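PDB 2Q82: core protein P7, which is a structural component of the phage phi12 core, its N-terminal core domain built round a parallel beta-sheet, and probably serves in assembly of the viral core particle. Local coordinates for residues M27-N32 with I86-V91; F41-V46 with V60-D65. All blocks are in the same frame, centred on the assembly; numbering follows the deposited sequence.

Interaction 1 of 2, residues M27-N32 with I86-V91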
loop_
_atom_site.group_PDB
_atom_site.type_symbol
_atom_site.label_atom_id
_atom_site.label_comp_id
_atom_site.label_asym_id
_atom_site.label_seq_id
_atom_site.Cartn_x
_atom_site.Cartn_y
_atom_site.Cartn_z
HETATM N N MSE A 27 -8.950 -7.313 -6.904
HETATM C CA MSE A 27 -9.249 -7.025 -8.298
HETATM C C MSE A 27 -9.157 -5.548 -8.483
HETATM O O MSE A 27 -9.589 -4.754 -7.654
HETATM C CB MSE A 27 -10.648 -7.352 -8.783
HETATM C CG MSE A 27 -11.385 -8.437 -8.145
HETATM SE SE MSE A 27 -10.863 -10.087 -8.870
HETATM C CE MSE A 27 -9.679 -10.330 -7.419
ATOM N N VAL A 28 -8.669 -5.226 -9.665
ATOM C CA VAL A 28 -8.444 -3.882 -10.077
ATOM C C VAL A 28 -9.150 -3.586 -11.377
ATOM O O VAL A 28 -8.952 -4.263 -12.380
ATOM C CB VAL A 28 -6.972 -3.683 -10.217
ATOM C CG1 VAL A 28 -6.690 -2.498 -11.052
ATOM C CG2 VAL A 28 -6.374 -3.550 -8.850
HETATM N N MSE A 29 -9.945 -2.529 -11.360
HETATM C CA MSE A 29 -10.723 -2.175 -12.527
HETATM C C MSE A 29 -10.480 -0.772 -13.092
HETATM O O MSE A 29 -10.686 0.220 -12.399
HETATM C CB MSE A 29 -12.201 -2.345 -12.171
HETATM C CG MSE A 29 -13.172 -1.824 -13.188
HETATM SE SE MSE A 29 -14.991 -1.659 -12.472
HETATM C CE MSE A 29 -15.808 -1.034 -14.133
ATOM N N SER A 30 -10.053 -0.706 -14.356
ATOM C CA SER A 30 -9.823 0.566 -15.028
ATOM C C SER A 30 -11.176 1.146 -15.398
ATOM O O SER A 30 -11.921 0.549 -16.182
ATOM C CB SER A 30 -9.011 0.387 -16.293
ATOM O OG SER A 30 -8.898 1.625 -16.976
ATOM N N HIS A 31 -11.475 2.327 -14.869
ATOM C CA HIS A 31 -12.778 2.910 -15.114
ATOM C C HIS A 31 -12.939 4.341 -14.604
ATOM O O HIS A 31 -12.570 4.649 -13.474
ATOM C CB HIS A 31 -13.810 2.008 -14.446
ATOM C CG HIS A 31 -15.204 2.534 -14.478
ATOM N ND1 HIS A 31 -15.997 2.485 -15.616
ATOM C CD2 HIS A 31 -15.974 3.088 -13.521
ATOM C CE1 HIS A 31 -17.181 2.981 -15.344
ATOM N NE2 HIS A 31 -17.200 3.361 -14.072
ATOM N N ASN A 32 -13.492 5.199 -15.458
ATOM C CA ASN A 32 -13.768 6.593 -15.114
ATOM C C ASN A 32 -15.268 6.707 -15.069
ATOM O O ASN A 32 -15.942 6.190 -15.952
ATOM C CB ASN A 32 -13.286 7.552 -16.193
ATOM C CG ASN A 32 -11.805 7.739 -16.177
ATOM O OD1 ASN A 32 -11.224 8.029 -15.137
ATOM N ND2 ASN A 32 -11.178 7.587 -17.330
ATOM N N ILE A 86 -5.275 -8.500 -9.764
ATOM C CA ILE A 86 -5.881 -9.102 -10.915
ATOM C C ILE A 86 -6.589 -7.986 -11.652
ATOM O O ILE A 86 -7.480 -7.344 -11.094
ATOM C CB ILE A 86 -6.913 -10.138 -10.493
ATOM C CG1 ILE A 86 -6.221 -11.377 -9.917
ATOM C CG2 ILE A 86 -7.773 -10.485 -11.665
ATOM C CD1 ILE A 86 -7.143 -12.317 -9.148
ATOM N N ARG A 87 -6.215 -7.761 -12.902
ATOM C CA ARG A 87 -6.841 -6.712 -13.682
ATOM C C ARG A 87 -8.122 -7.226 -14.318
ATOM O O ARG A 87 -8.094 -8.195 -15.073
ATOM C CB ARG A 87 -5.884 -6.259 -14.756
ATOM C CG ARG A 87 -6.448 -5.249 -15.690
ATOM C CD ARG A 87 -5.392 -4.925 -16.700
ATOM N NE ARG A 87 -5.930 -4.111 -17.770
ATOM C CZ ARG A 87 -5.309 -3.900 -18.921
ATOM N NH1 ARG A 87 -4.125 -4.445 -19.155
ATOM N NH2 ARG A 87 -5.884 -3.150 -19.846
ATOM N N VAL A 88 -9.245 -6.579 -14.026
ATOM C CA VAL A 88 -10.493 -7.055 -14.594
ATOM C C VAL A 88 -11.135 -6.194 -15.653
ATOM O O VAL A 88 -11.106 -4.964 -15.616
ATOM C CB VAL A 88 -11.551 -7.333 -13.519
ATOM C CG1 VAL A 88 -11.038 -8.374 -12.564
ATOM C CG2 VAL A 88 -11.916 -6.055 -12.789
ATOM N N VAL A 89 -11.738 -6.891 -16.599
ATOM C CA VAL A 89 -12.426 -6.259 -17.693
ATOM C C VAL A 89 -13.785 -6.899 -17.899
ATOM O O VAL A 89 -14.151 -7.854 -17.229
ATOM C CB VAL A 89 -11.630 -6.366 -18.992
ATOM C CG1 VAL A 89 -10.365 -5.535 -18.878
ATOM C CG2 VAL A 89 -11.299 -7.825 -19.293
ATOM N N ASP A 90 -14.510 -6.349 -18.857
ATOM C CA ASP A 90 -15.826 -6.818 -19.220
ATOM C C ASP A 90 -16.831 -6.621 -18.118
ATOM O O ASP A 90 -17.785 -7.379 -18.009
ATOM C CB ASP A 90 -15.802 -8.292 -19.613
ATOM C CG ASP A 90 -15.013 -8.542 -20.877
ATOM O OD1 ASP A 90 -14.923 -7.622 -21.718
ATOM O OD2 ASP A 90 -14.500 -9.666 -21.037
ATOM N N VAL A 91 -16.608 -5.615 -17.272
ATOM C CA VAL A 91 -17.566 -5.334 -16.219
ATOM C C VAL A 91 -18.642 -4.544 -16.954
ATOM O O VAL A 91 -18.348 -3.585 -17.657
ATOM C CB VAL A 91 -16.963 -4.493 -15.108
ATOM C CG1 VAL A 91 -18.050 -4.106 -14.132
ATOM C CG2 VAL A 91 -15.864 -5.287 -14.392
HETATM O O HOH W 1 -9.403 -2.825 -16.016
#
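Met29, with CG anti to the backbone N (chi1 171°) and the chain extended beyond it, carries its terminal CE to the branched end of Val91, 3.8 Å from Val91 CB, while its own CB rests against CG2 of Val88. Met27, a selenomethionine like Met29, instead bends at chi2 and chi3 (-82° and 97°); this lays it alongside Ile86, pointing the same way, with Met27 CE 3.7 Å from Ile86 CD1. Long, flexible methionines can follow the uneven surface left by beta-branched neighbours, and Ile86 and Val88 themselves suit an extended strand. All five side chains belong to a buried apolar layer.

The backbones pair in parallel. Val28 pairs with the other strand through both its backbone N and its backbone O: the N donates to Ile86 O (2.8 Å) and the O accepts from Val88 N (2.9 Å). Farther on the strands diverge, and a water bridges them, accepting from Ser30 N and donating to Val88 O, each at 2.8 Å. Ser30 OG is held by Asp101 and Ser97. The contact joins the central strand 25-30 to its neighbour 84-89 in a five-stranded parallel sheet of order 2-3-1-4-5, the open, doubly flanked kind found in alpha/beta folds.

Interaction 2 of 2, residues F41-V46 with V60-D65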
loop_
_atom_site.group_PDB
_atom_site.type_symbol
_atom_site.label_atom_id
_atom_site.label_comp_id
_atom_site.label_asym_id
_atom_site.label_seq_id
_atom_site.Cartn_x
_atom_site.Cartn_y
_atom_site.Cartn_z
ATOM N N PHE A 41 -19.238 -8.380 -4.321
ATOM C CA PHE A 41 -17.985 -7.646 -4.194
ATOM C C PHE A 41 -18.145 -6.266 -3.631
ATOM O O PHE A 41 -19.097 -5.572 -3.960
ATOM C CB PHE A 41 -17.301 -7.477 -5.540
ATOM C CG PHE A 41 -16.566 -8.667 -5.962
ATOM C CD1 PHE A 41 -17.236 -9.730 -6.557
ATOM C CD2 PHE A 41 -15.208 -8.769 -5.717
ATOM C CE1 PHE A 41 -16.560 -10.890 -6.883
ATOM C CE2 PHE A 41 -14.516 -9.918 -6.035
ATOM C CZ PHE A 41 -15.187 -10.988 -6.625
ATOM N N ASN A 42 -17.203 -5.851 -2.795
ATOM C CA ASN A 42 -17.252 -4.490 -2.298
ATOM C C ASN A 42 -16.569 -3.732 -3.415
ATOM O O ASN A 42 -15.492 -4.113 -3.856
ATOM C CB ASN A 42 -16.463 -4.333 -1.013
ATOM C CG ASN A 42 -17.037 -5.148 0.104
ATOM O OD1 ASN A 42 -18.242 -5.143 0.331
ATOM N ND2 ASN A 42 -16.177 -5.858 0.816
ATOM N N VAL A 43 -17.197 -2.669 -3.882
ATOM C CA VAL A 43 -16.642 -1.911 -4.979
ATOM C C VAL A 43 -16.278 -0.516 -4.528
ATOM O O VAL A 43 -17.041 0.125 -3.815
ATOM C CB VAL A 43 -17.633 -1.857 -6.117
ATOM C CG1 VAL A 43 -17.135 -0.939 -7.206
ATOM C CG2 VAL A 43 -17.839 -3.257 -6.648
HETATM N N MSE A 44 -15.135 -0.014 -4.963
HETATM C CA MSE A 44 -14.770 1.274 -4.445
HETATM C C MSE A 44 -13.713 2.013 -5.236
HETATM O O MSE A 44 -12.665 1.456 -5.552
HETATM C CB MSE A 44 -14.302 1.053 -3.020
HETATM C CG MSE A 44 -13.996 2.286 -2.259
HETATM SE SE MSE A 44 -15.438 3.077 -1.195
HETATM C CE MSE A 44 -17.030 2.034 -1.620
ATOM N N ARG A 45 -13.982 3.273 -5.554
ATOM C CA ARG A 45 -12.996 4.037 -6.286
ATOM C C ARG A 45 -11.858 4.418 -5.333
ATOM O O ARG A 45 -12.096 4.856 -4.207
ATOM C CB ARG A 45 -13.604 5.299 -6.890
ATOM C CG ARG A 45 -12.587 6.117 -7.657
ATOM C CD ARG A 45 -13.228 7.220 -8.454
ATOM N NE ARG A 45 -14.049 6.720 -9.550
ATOM C CZ ARG A 45 -13.576 6.137 -10.648
ATOM N NH1 ARG A 45 -12.275 5.962 -10.815
ATOM N NH2 ARG A 45 -14.408 5.743 -11.598
ATOM N N VAL A 46 -10.624 4.234 -5.783
ATOM C CA VAL A 46 -9.471 4.559 -4.959
ATOM C C VAL A 46 -8.349 5.167 -5.769
ATOM O O VAL A 46 -8.307 5.046 -6.987
ATOM C CB VAL A 46 -8.862 3.328 -4.260
ATOM C CG1 VAL A 46 -9.893 2.633 -3.415
ATOM C CG2 VAL A 46 -8.281 2.371 -5.301
ATOM N N VAL A 60 -13.272 -4.899 -5.302
ATOM C CA VAL A 60 -12.879 -4.430 -6.622
ATOM C C VAL A 60 -12.477 -2.974 -6.399
ATOM O O VAL A 60 -13.288 -2.154 -5.981
ATOM C CB VAL A 60 -14.004 -4.465 -7.649
ATOM C CG1 VAL A 60 -13.543 -3.797 -8.940
ATOM C CG2 VAL A 60 -14.395 -5.906 -7.926
ATOM N N ALA A 61 -11.205 -2.674 -6.630
ATOM C CA ALA A 61 -10.716 -1.317 -6.494
ATOM C C ALA A 61 -10.827 -0.721 -7.885
ATOM O O ALA A 61 -10.305 -1.278 -8.850
ATOM C CB ALA A 61 -9.272 -1.308 -6.039
ATOM N N VAL A 62 -11.519 0.412 -7.972
ATOM C CA VAL A 62 -11.740 1.095 -9.231
ATOM C C VAL A 62 -10.765 2.239 -9.414
ATOM O O VAL A 62 -10.708 3.161 -8.600
ATOM C CB VAL A 62 -13.166 1.641 -9.306
ATOM C CG1 VAL A 62 -13.434 2.218 -10.688
ATOM C CG2 VAL A 62 -14.151 0.536 -8.985
ATOM N N LEU A 63 -10.017 2.167 -10.506
ATOM C CA LEU A 63 -9.039 3.177 -10.820
ATOM C C LEU A 63 -9.321 3.941 -12.081
ATOM O O LEU A 63 -9.523 3.360 -13.137
ATOM C CB LEU A 63 -7.658 2.515 -10.978
ATOM C CG LEU A 63 -6.917 2.215 -9.667
ATOM C CD1 LEU A 63 -7.657 1.247 -8.882
ATOM C CD2 LEU A 63 -5.566 1.684 -9.942
ATOM N N GLY A 64 -9.354 5.257 -11.960
ATOM C CA GLY A 64 -9.545 6.101 -13.127
ATOM C C GLY A 64 -8.326 6.991 -13.309
ATOM O O GLY A 64 -7.276 6.802 -12.691
ATOM N N ASP A 65 -8.466 7.983 -14.170
ATOM C CA ASP A 65 -7.386 8.899 -14.445
ATOM C C ASP A 65 -6.778 9.500 -13.221
ATOM O O ASP A 65 -5.600 9.810 -13.222
ATOM C CB ASP A 65 -7.904 10.015 -15.315
ATOM C CG ASP A 65 -8.021 9.594 -16.740
ATOM O OD1 ASP A 65 -8.398 8.464 -17.039
ATOM O OD2 ASP A 65 -7.742 10.407 -17.611
HETATM O O HOH W 2 -9.773 6.328 -9.199
#
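Strands 42-45 and 60-63 run parallel, their axes 4.6 Å apart at closest approach and inclined by 22°, and four backbone hydrogen bonds join them. Val60 N donates to Asn42 O, Met44 N to Val60 O, Val62 N to Met44 O and Val46 N to Val62 O. The third is nearly straight at its hydrogen (177°), yet Val62 N stands above the carbonyl plane of Met44.

On one face, valines pack in a row. Val43 and Val60 lie side by side, and Val43 CG1 reaches Val62 CG2 at 3.8 Å; short, beta-branched side chains suit such close rows because they fill the space beside an extended backbone. Phe41 crosses Val60 at about a right angle, its CD2 3.7 Å from Val60 CG2.

Arg45 is on this face too. Its CG is anti to the backbone N, and a bend at chi3 (-67°) folds the guanidinium back over Val62, whose CG1 lies over one face of the group, 3.8 Å from Arg45 NH2. The same NH2 donates to the carbonyls of Gly33 and His31, which helps fix the group's rotation. A water accepts from Gly64 N (3.0 Å) and donates to Val46 O (2.9 Å), bridging the two. Gly64, without a side chain, lets Arg45 NH1 lie 3.2 Å from Gly64 N, two donors with no hydrogen bond.

On the reverse face Val46 CG2 touches Ala61 CB and, at 3.8 Å, Leu63 CD1. Small Ala61 lets Val46 settle close, and Leu70 of helix 68-76 packs against both Val46 and Leu63. Strand 42-45 is the outermost on its side of the sheet within the chain, strand 25-30 flanks 59-63 beyond it, and the Phe41 ring touches Met112, Leu116 and Ile119 of helix 112-127.

Overall arrangement
From the N terminus, helix 15-23 leads into strand 25-30, the middle strand of the sheet. The chain then moves out to the edge strand 42-45 and returns through helix 49-52 to strand 59-63, which slots between the two; interaction 2 closes this short loop. After helix 68-76, strand 84-89 comes in on the other side of strand 25-30, and interaction 1 closes the longer loop, within which interaction 2 is nested. The two contacts lie about 8 Å apart, centre to centre, and meet where Leu63 pairs with Met29 and His31 through probable backbone hydrogen bonds. Together they tie four of the five strands into one sheet.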